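Local structure of putative polyketide cyclase (Acidithiobacillus ferrooxidans, 3F9S) at residues 2-7 against 77-82; 71-76 against 87-92; 108-113 against 133-138. The protein probably acts as a cyclase on polyketide-like substrates, as do SnoaL-like members of the NTF2 superfamily. One frame throughout, in Å; residues are numbered along the deposited sequence.

Contact 1. Residues 2-7 against 77-82; sequences MSISSK and LFADGD
Ser3 turns OG away from its own amide nitrogen (chi1 -165°) and lays it on the backbone between Gly81 and Asp82, while Ile4 tucks CG1 between its N and carbonyl carbon (chi1 64°), bringing that branch up to the end of the Gly81 carbonyl. Ser3 OG ends 3.1 Å from Asp82 CA and 3.3 Å from Asp82 CB. Ser3 OG is 3.2 Å from Asp82 N, but at too poor an angle for a hydrogen bond, so the hydroxyl touches the turn without gripping it. Ile4 CG1 lies 3.4 Å from Gly81 O, and CG2 and CD1 flank the same oxygen. Beyond it, Ile4 CD1 just reaches Ala79 CB at 4.5 Å. Gly81 has a positive phi (65°), which favours glycine, and with Asp82 makes the tight turn joining strands 71-80 and 83-93. The carboxylate of Asp82 leads away from residues 2-7. Other partners hold the N-terminal segment: Ser3 bonds through its backbone to Gly120, and Ile4 also touches Phe118. Asp80, whose side chain points away from residues 2-7, makes a salt bridge to Lys9 of the second subunit. Between residues 2-7 and 77-82 themselves there is only shallow van der Waals contact, without a directional bond; the N-terminus therefore rests on the hairpin turn and probably owes its position largely to other partners, crystal neighbours among them.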
loop_
_atom_site.group_PDB
_atom_site.type_symbol
_atom_site.label_atom_id
_atom_site.label_comp_id
_atom_site.label_asym_id
_atom_site.label_seq_id
_atom_site.Cartn_x
_atom_site.Cartn_y
_atom_site.Cartn_z
HETATM N N MSE A 2 14.258 3.211 20.276
HETATM C CA MSE A 2 15.025 4.395 19.883
HETATM C C MSE A 2 14.565 5.292 18.769
HETATM O O MSE A 2 15.094 6.388 18.650
HETATM C CB MSE A 2 16.466 3.978 19.549
HETATM C CG MSE A 2 17.177 3.442 20.762
HETATM SE SE MSE A 2 19.037 3.306 20.481
HETATM C CE MSE A 2 18.894 1.940 19.133
ATOM N N SER A 3 13.659 4.839 17.915
ATOM C CA SER A 3 13.266 5.618 16.726
ATOM C C SER A 3 14.467 5.657 15.756
ATOM O O SER A 3 15.523 5.035 16.002
ATOM C CB SER A 3 12.687 7.019 17.009
ATOM O OG SER A 3 12.041 7.526 15.850
ATOM N N ILE A 4 14.304 6.384 14.664
ATOM C CA ILE A 4 15.262 6.292 13.592
ATOM C C ILE A 4 16.569 6.999 13.818
ATOM O O ILE A 4 16.683 7.934 14.620
ATOM C CB ILE A 4 14.695 6.767 12.241
ATOM C CG1 ILE A 4 14.329 8.258 12.266
ATOM C CG2 ILE A 4 13.535 5.896 11.773
ATOM C CD1 ILE A 4 14.085 8.744 10.886
ATOM N N SER A 5 17.562 6.550 13.064
ATOM C CA SER A 5 18.818 7.253 13.015
ATOM C C SER A 5 18.741 8.090 11.746
ATOM O O SER A 5 17.839 7.915 10.891
ATOM C CB SER A 5 20.021 6.315 12.984
ATOM O OG SER A 5 20.303 5.836 11.685
ATOM N N SER A 6 19.739 8.947 11.607
ATOM C CA SER A 6 19.894 9.813 10.433
ATOM C C SER A 6 19.990 9.056 9.102
ATOM O O SER A 6 19.782 9.639 8.041
ATOM C CB SER A 6 21.156 10.669 10.582
ATOM O OG SER A 6 22.321 9.871 10.597
ATOM N N LYS A 7 20.337 7.773 9.157
ATOM C CA LYS A 7 20.535 6.963 7.967
ATOM C C LYS A 7 19.418 5.991 7.621
ATOM O O LYS A 7 19.620 5.119 6.788
ATOM C CB LYS A 7 21.894 6.260 8.072
ATOM C CG LYS A 7 23.015 7.289 8.033
ATOM C CD LYS A 7 24.392 6.693 7.870
ATOM C CE LYS A 7 25.433 7.827 7.725
ATOM N NZ LYS A 7 25.182 8.748 6.587
ATOM N N LEU A 77 10.704 7.291 -0.412
ATOM C CA LEU A 77 10.971 6.983 0.998
ATOM C C LEU A 77 10.444 8.178 1.750
ATOM O O LEU A 77 10.833 9.296 1.443
ATOM C CB LEU A 77 12.451 6.797 1.272
ATOM C CG LEU A 77 13.040 5.517 0.702
ATOM C CD1 LEU A 77 14.540 5.523 0.852
ATOM C CD2 LEU A 77 12.441 4.282 1.362
ATOM N N PHE A 78 9.534 7.927 2.689
ATOM C CA PHE A 78 8.849 8.980 3.423
ATOM C C PHE A 78 9.077 8.700 4.899
ATOM O O PHE A 78 8.484 7.780 5.436
ATOM C CB PHE A 78 7.375 8.979 3.043
ATOM C CG PHE A 78 7.162 8.998 1.572
ATOM C CD1 PHE A 78 7.119 10.198 0.876
ATOM C CD2 PHE A 78 7.037 7.799 0.863
ATOM C CE1 PHE A 78 6.934 10.203 -0.514
ATOM C CE2 PHE A 78 6.875 7.815 -0.507
ATOM C CZ PHE A 78 6.813 9.006 -1.189
ATOM N N ALA A 79 9.967 9.470 5.523
ATOM C CA ALA A 79 10.397 9.263 6.901
ATOM C C ALA A 79 9.559 10.142 7.809
ATOM O O ALA A 79 9.396 11.325 7.545
ATOM C CB ALA A 79 11.891 9.606 7.094
ATOM N N ASP A 80 9.001 9.557 8.859
ATOM C CA ASP A 80 8.271 10.341 9.845
ATOM C C ASP A 80 8.358 9.591 11.149
ATOM O O ASP A 80 7.874 8.466 11.245
ATOM C CB ASP A 80 6.819 10.525 9.433
ATOM C CG ASP A 80 6.042 11.407 10.379
ATOM O OD1 ASP A 80 6.531 11.754 11.474
ATOM O OD2 ASP A 80 4.939 11.820 10.000
ATOM N N GLY A 81 8.980 10.229 12.139
ATOM C CA GLY A 81 9.106 9.647 13.473
ATOM C C GLY A 81 9.959 8.405 13.405
ATOM O O GLY A 81 11.005 8.419 12.761
ATOM N N ASP A 82 9.448 7.318 13.984
ATOM C CA ASP A 82 10.094 6.003 13.998
ATOM C C ASP A 82 9.834 5.132 12.777
ATOM O O ASP A 82 10.138 3.934 12.799
ATOM C CB ASP A 82 9.689 5.237 15.285
ATOM C CG ASP A 82 8.203 4.807 15.338
ATOM O OD1 ASP A 82 7.355 5.265 14.537
ATOM O OD2 ASP A 82 7.862 4.012 16.245
#

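Contact 2. Residues 71-76 against 87-92; sequences CFDIQG and TWLWTA
Phe72 stands between Trp88 and Trp90 and meets each in a T-shaped (edge-to-face) stack, once by its edge and once by its face. Toward Trp88 it presents the CD2-CE2 edge, with CD2 3.6 Å from Trp88 CE3 above the six-membered ring and the planes at 66°. With Trp90 the roles reverse: Trp90 CD1 points at the centre of one Phe72 face, 3.4 Å from Phe72 CZ, and the planes stand at 73°. Trp88 takes the chi1 of 45° that sets CG between its N and carbonyl carbon, which leaves its indole alongside Phe72 and pointing the same way. This aromatic cluster sits on non-hydrogen-bonded pairs of an antiparallel ladder, Phe72 with Trp90 and Ile74 with Trp88. The hydrogen-bonded pair between them, Asp73 with Leu89, is closed by two bonds, Leu89 N to Asp73 O being 2.9 Å. Toward the turn end of these segments the register slips by one in a classic beta bulge: Thr87 O takes Gln75 N at 2.7 Å and, weakly, Gly76 N at 3.4 Å. Beside the bulge the aliphatic part of Gln75 crosses Leu89 at about a right angle, Gln75 CG to Leu89 CG 3.7 Å. At the far end a water donates to Cys71 O and bridges to Thr91 OG1. The indole nitrogens are used beyond the hairpin, Trp88 NE1 by Thr114 and Trp90 NE1 by Gln70. A glycerol, probably from the crystallisation liquor, lies near the Phe72 ring. Helix 8-21 lies against Phe72 and Ile74 through Thr13 and Thr16, and Met110 of strand 107-118 touches both indoles. On the reverse face Leu89 packs on His40 of the second subunit.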
loop_
_atom_site.group_PDB
_atom_site.type_symbol
_atom_site.label_atom_id
_atom_site.label_comp_id
_atom_site.label_asym_id
_atom_site.label_seq_id
_atom_site.Cartn_x
_atom_site.Cartn_y
_atom_site.Cartn_z
ATOM N N CYS A 71 13.081 -8.187 -7.875
ATOM C CA CYS A 71 13.852 -6.994 -7.637
ATOM C C CYS A 71 12.887 -5.897 -7.258
ATOM O O CYS A 71 11.897 -5.694 -7.940
ATOM C CB CYS A 71 14.633 -6.589 -8.886
ATOM S SG CYS A 71 15.807 -5.298 -8.487
ATOM N N PHE A 72 13.185 -5.234 -6.154
ATOM C CA PHE A 72 12.411 -4.098 -5.664
ATOM C C PHE A 72 13.089 -2.843 -6.168
ATOM O O PHE A 72 14.312 -2.746 -6.146
ATOM C CB PHE A 72 12.368 -4.079 -4.157
ATOM C CG PHE A 72 11.531 -5.164 -3.589
ATOM C CD1 PHE A 72 12.019 -6.469 -3.530
ATOM C CD2 PHE A 72 10.250 -4.901 -3.136
ATOM C CE1 PHE A 72 11.234 -7.492 -3.008
ATOM C CE2 PHE A 72 9.463 -5.910 -2.608
ATOM C CZ PHE A 72 9.959 -7.206 -2.523
ATOM N N ASP A 73 12.273 -1.901 -6.620
ATOM C CA ASP A 73 12.721 -0.649 -7.184
ATOM C C ASP A 73 12.013 0.411 -6.367
ATOM O O ASP A 73 10.850 0.715 -6.613
ATOM C CB ASP A 73 12.334 -0.636 -8.668
ATOM C CG ASP A 73 12.610 0.680 -9.355
ATOM O OD1 ASP A 73 13.235 1.587 -8.764
ATOM O OD2 ASP A 73 12.167 0.781 -10.515
ATOM N N ILE A 74 12.749 0.985 -5.417
ATOM C CA ILE A 74 12.187 1.935 -4.478
ATOM C C ILE A 74 11.835 3.175 -5.273
ATOM O O ILE A 74 12.635 3.656 -6.076
ATOM C CB ILE A 74 13.169 2.274 -3.343
ATOM C CG1 ILE A 74 13.469 1.034 -2.501
ATOM C CG2 ILE A 74 12.600 3.367 -2.425
ATOM C CD1 ILE A 74 14.534 1.263 -1.465
ATOM N N GLN A 75 10.615 3.636 -5.066
ATOM C CA GLN A 75 10.097 4.828 -5.700
ATOM C C GLN A 75 10.212 6.009 -4.773
ATOM O O GLN A 75 10.666 7.062 -5.188
ATOM C CB GLN A 75 8.650 4.628 -6.117
ATOM C CG GLN A 75 8.494 3.491 -7.098
ATOM C CD GLN A 75 9.311 3.681 -8.338
ATOM O OE1 GLN A 75 10.326 3.005 -8.542
ATOM N NE2 GLN A 75 8.923 4.646 -9.139
ATOM N N GLY A 76 9.729 5.873 -3.553
ATOM C CA GLY A 76 9.783 6.957 -2.600
ATOM C C GLY A 76 10.082 6.437 -1.222
ATOM O O GLY A 76 9.786 5.279 -0.909
ATOM N N THR A 87 7.684 3.229 -0.944
ATOM C CA THR A 87 6.833 2.838 -2.060
ATOM C C THR A 87 7.799 2.220 -3.033
ATOM O O THR A 87 8.952 2.638 -3.140
ATOM C CB THR A 87 6.080 4.002 -2.665
ATOM O OG1 THR A 87 6.986 5.049 -2.985
ATOM C CG2 THR A 87 5.031 4.511 -1.676
ATOM N N TRP A 88 7.312 1.226 -3.776
ATOM C CA TRP A 88 8.165 0.476 -4.658
ATOM C C TRP A 88 7.422 -0.207 -5.774
ATOM O O TRP A 88 6.212 -0.422 -5.698
ATOM C CB TRP A 88 8.940 -0.580 -3.871
ATOM C CG TRP A 88 8.120 -1.355 -2.884
ATOM C CD1 TRP A 88 7.947 -1.054 -1.606
ATOM C CD2 TRP A 88 7.395 -2.563 -3.120
ATOM N NE1 TRP A 88 7.140 -1.964 -0.983
ATOM C CE2 TRP A 88 6.776 -2.918 -1.893
ATOM C CE3 TRP A 88 7.177 -3.357 -4.241
ATOM C CZ2 TRP A 88 6.006 -4.057 -1.745
ATOM C CZ3 TRP A 88 6.389 -4.501 -4.113
ATOM C CH2 TRP A 88 5.803 -4.836 -2.864
ATOM N N LEU A 89 8.188 -0.467 -6.823
ATOM C CA LEU A 89 7.791 -1.280 -7.939
ATOM C C LEU A 89 8.606 -2.534 -7.741
ATOM O O LEU A 89 9.600 -2.562 -7.009
ATOM C CB LEU A 89 8.150 -0.609 -9.246
ATOM C CG LEU A 89 7.490 0.751 -9.404
ATOM C CD1 LEU A 89 7.929 1.337 -10.725
ATOM C CD2 LEU A 89 5.978 0.746 -9.289
ATOM N N TRP A 90 8.183 -3.575 -8.429
ATOM C CA TRP A 90 8.767 -4.876 -8.261
ATOM C C TRP A 90 8.635 -5.601 -9.555
ATOM O O TRP A 90 7.640 -5.431 -10.269
ATOM C CB TRP A 90 7.937 -5.548 -7.198
ATOM C CG TRP A 90 8.266 -6.916 -6.821
ATOM C CD1 TRP A 90 9.073 -7.281 -5.808
ATOM C CD2 TRP A 90 7.729 -8.116 -7.373
ATOM N NE1 TRP A 90 9.086 -8.631 -5.677
ATOM C CE2 TRP A 90 8.267 -9.180 -6.628
ATOM C CE3 TRP A 90 6.816 -8.397 -8.400
ATOM C CZ2 TRP A 90 7.942 -10.501 -6.886
ATOM C CZ3 TRP A 90 6.496 -9.708 -8.665
ATOM C CH2 TRP A 90 7.070 -10.751 -7.927
ATOM N N THR A 91 9.673 -6.349 -9.893
ATOM C CA THR A 91 9.673 -7.133 -11.092
ATOM C C THR A 91 10.269 -8.467 -10.725
ATOM O O THR A 91 11.128 -8.538 -9.855
ATOM C CB THR A 91 10.517 -6.471 -12.191
ATOM O OG1 THR A 91 11.865 -6.338 -11.735
ATOM C CG2 THR A 91 9.957 -5.082 -12.527
ATOM N N ALA A 92 9.774 -9.505 -11.368
ATOM C CA ALA A 92 10.277 -10.863 -11.175
ATOM C C ALA A 92 9.848 -11.655 -12.386
ATOM O O ALA A 92 8.886 -11.291 -13.053
ATOM C CB ALA A 92 9.692 -11.451 -9.924
HETATM O O HOH W 1 11.957 -3.798 -9.985
#

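Contact 3. Residues 108-113 against 133-138; sequences IKMSGA and LGVYQQ
Gln138 and Val135, one turn apart on helix 132-142, carry its contact with strand 107-118, the glutamine by polar bonds and the valine by methyl packing. The helix segment runs almost antiparallel to the strand, at 169°, with the axes 7.7 Å apart. In the close-packed part Val135 lays one methyl on each of two strand side chains: CG1 meets Ile108 CG2 at 3.5 Å, the side chains crossing at about a right angle, and CG2 lies 3.7 Å from Met110 CB and equally near the selenium of this selenomethionine. Strand 83-93 backs the same patch, since Trp90 touches both Ile108 and Met110. Gln138 puts CG beside its own N (chi1 -68°) and extends from there, setting its amide edge-on to the backbone of Lys109, in the plane of the bonds. Gln138 OE1 receives Lys109 N at 2.8 Å, nearly straight at 172°, and NE2 gives a proton to Lys109 O at 2.7 Å; both bonds lie in the carbonyl planes, on lone pairs. NE2 also makes a weak bond of 3.2 Å to Gly134 O, one turn back in its own helix. On the looser, solvent side, the Lys109 side chain leads away from the helix after its CB passes 4.1 Å from Gln138 OE1. Putting an alanine at Gln138 would probably leave Lys109 N and O without these mates and the helix tied here mainly by the methyls of Val135. The paired amide bonds mimic a neighbouring strand: a side chain satisfies both backbone groups of Lys109, fixing the amide's rotation and the register of helix on strand.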
loop_
_atom_site.group_PDB
_atom_site.type_symbol
_atom_site.label_atom_id
_atom_site.label_comp_id
_atom_site.label_asym_id
_atom_site.label_seq_id
_atom_site.Cartn_x
_atom_site.Cartn_y
_atom_site.Cartn_z
ATOM N N ILE A 108 6.669 -10.470 -14.296
ATOM C CA ILE A 108 5.544 -10.118 -13.442
ATOM C C ILE A 108 5.947 -8.786 -12.822
ATOM O O ILE A 108 7.089 -8.629 -12.375
ATOM C CB ILE A 108 5.291 -11.170 -12.336
ATOM C CG1 ILE A 108 4.980 -12.536 -12.945
ATOM C CG2 ILE A 108 4.135 -10.744 -11.426
ATOM C CD1 ILE A 108 3.737 -12.593 -13.831
ATOM N N LYS A 109 5.011 -7.841 -12.804
ATOM C CA LYS A 109 5.227 -6.519 -12.239
ATOM C C LYS A 109 4.252 -6.285 -11.099
ATOM O O LYS A 109 3.091 -6.678 -11.166
ATOM C CB LYS A 109 5.054 -5.436 -13.287
ATOM C CG LYS A 109 6.142 -5.463 -14.338
ATOM C CD LYS A 109 6.257 -4.109 -15.044
ATOM C CE LYS A 109 7.577 -3.977 -15.811
ATOM N NZ LYS A 109 7.939 -2.542 -16.055
HETATM N N MSE A 110 4.736 -5.652 -10.044
HETATM C CA MSE A 110 3.892 -5.367 -8.893
HETATM C C MSE A 110 4.378 -4.058 -8.319
HETATM O O MSE A 110 5.463 -3.596 -8.654
HETATM C CB MSE A 110 4.023 -6.486 -7.850
HETATM C CG MSE A 110 3.135 -6.302 -6.650
HETATM SE SE MSE A 110 3.163 -7.798 -5.554
HETATM C CE MSE A 110 4.681 -7.631 -4.745
ATOM N N SER A 111 3.536 -3.434 -7.515
ATOM C CA SER A 111 3.911 -2.236 -6.785
ATOM C C SER A 111 3.418 -2.405 -5.394
ATOM O O SER A 111 2.531 -3.206 -5.127
ATOM C CB SER A 111 3.335 -0.971 -7.407
ATOM O OG SER A 111 1.938 -1.064 -7.526
ATOM N N GLY A 112 4.032 -1.667 -4.485
ATOM C CA GLY A 112 3.631 -1.768 -3.125
ATOM C C GLY A 112 4.107 -0.602 -2.309
ATOM O O GLY A 112 4.850 0.248 -2.772
ATOM N N ALA A 113 3.574 -0.569 -1.103
ATOM C CA ALA A 113 3.933 0.430 -0.125
ATOM C C ALA A 113 4.149 -0.299 1.182
ATOM O O ALA A 113 3.340 -1.140 1.564
ATOM C CB ALA A 113 2.863 1.478 -0.044
ATOM N N LEU A 133 -3.534 -8.188 -6.678
ATOM C CA LEU A 133 -4.533 -8.432 -7.707
ATOM C C LEU A 133 -3.900 -8.296 -9.102
ATOM O O LEU A 133 -4.187 -9.112 -9.983
ATOM C CB LEU A 133 -5.752 -7.517 -7.573
ATOM C CG LEU A 133 -6.863 -7.795 -8.587
ATOM C CD1 LEU A 133 -7.354 -9.265 -8.484
ATOM C CD2 LEU A 133 -7.998 -6.827 -8.404
ATOM N N GLY A 134 -3.052 -7.286 -9.271
ATOM C CA GLY A 134 -2.281 -7.065 -10.491
ATOM C C GLY A 134 -1.480 -8.297 -10.858
ATOM O O GLY A 134 -1.580 -8.783 -11.974
ATOM N N VAL A 135 -0.735 -8.844 -9.902
ATOM C CA VAL A 135 0.030 -10.082 -10.145
ATOM C C VAL A 135 -0.907 -11.233 -10.535
ATOM O O VAL A 135 -0.671 -11.911 -11.532
ATOM C CB VAL A 135 0.901 -10.471 -8.913
ATOM C CG1 VAL A 135 1.650 -11.785 -9.130
ATOM C CG2 VAL A 135 1.889 -9.388 -8.635
ATOM N N TYR A 136 -1.965 -11.420 -9.747
ATOM C CA TYR A 136 -3.002 -12.446 -9.960
ATOM C C TYR A 136 -3.532 -12.356 -11.391
ATOM O O TYR A 136 -3.561 -13.360 -12.104
ATOM C CB TYR A 136 -4.097 -12.240 -8.895
ATOM C CG TYR A 136 -5.308 -13.137 -8.933
ATOM C CD1 TYR A 136 -6.364 -12.875 -9.810
ATOM C CD2 TYR A 136 -5.451 -14.183 -8.014
ATOM C CE1 TYR A 136 -7.504 -13.676 -9.823
ATOM C CE2 TYR A 136 -6.591 -14.983 -8.015
ATOM C CZ TYR A 136 -7.615 -14.715 -8.915
ATOM O OH TYR A 136 -8.722 -15.532 -8.924
ATOM N N GLN A 137 -3.883 -11.144 -11.816
ATOM C CA GLN A 137 -4.348 -10.865 -13.181
ATOM C C GLN A 137 -3.312 -11.177 -14.268
ATOM O O GLN A 137 -3.650 -11.760 -15.306
ATOM C CB GLN A 137 -4.758 -9.396 -13.314
ATOM C CG GLN A 137 -6.057 -9.056 -12.600
ATOM C CD GLN A 137 -6.339 -7.565 -12.582
ATOM O OE1 GLN A 137 -5.464 -6.752 -12.865
ATOM N NE2 GLN A 137 -7.567 -7.200 -12.235
ATOM N N GLN A 138 -2.070 -10.760 -14.034
ATOM C CA GLN A 138 -0.962 -11.021 -14.963
ATOM C C GLN A 138 -0.676 -12.514 -15.125
ATOM O O GLN A 138 -0.384 -12.966 -16.237
ATOM C CB GLN A 138 0.316 -10.327 -14.512
ATOM C CG GLN A 138 0.285 -8.815 -14.594
ATOM C CD GLN A 138 1.450 -8.241 -13.824
ATOM O OE1 GLN A 138 2.599 -8.591 -14.089
ATOM N NE2 GLN A 138 1.170 -7.375 -12.863
#

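Overall arrangement
The three contacts follow one mixed sheet from its edge inward. Contacts 1 and 2 share strand 71-80, an outermost strand within the chain; their centres are about 20 Å apart and their segments alternate along the sequence, contact 1 at the turn of the hairpin and contact 2 along its arms. Contact 3 comes later in the chain, one strand further in: its strand 107-118 pairs with strand 83-93 of contact 2, Trp88 and Ala92 meeting Gly112 and Ile108, with centres about 11 Å apart. The centres of contacts 1 and 3 are about 28 Å apart, and the two do not touch. The N-terminus and the C-terminal helix thus attach to distant parts of one curved NTF2-type sheet, and each contact also touches the second subunit.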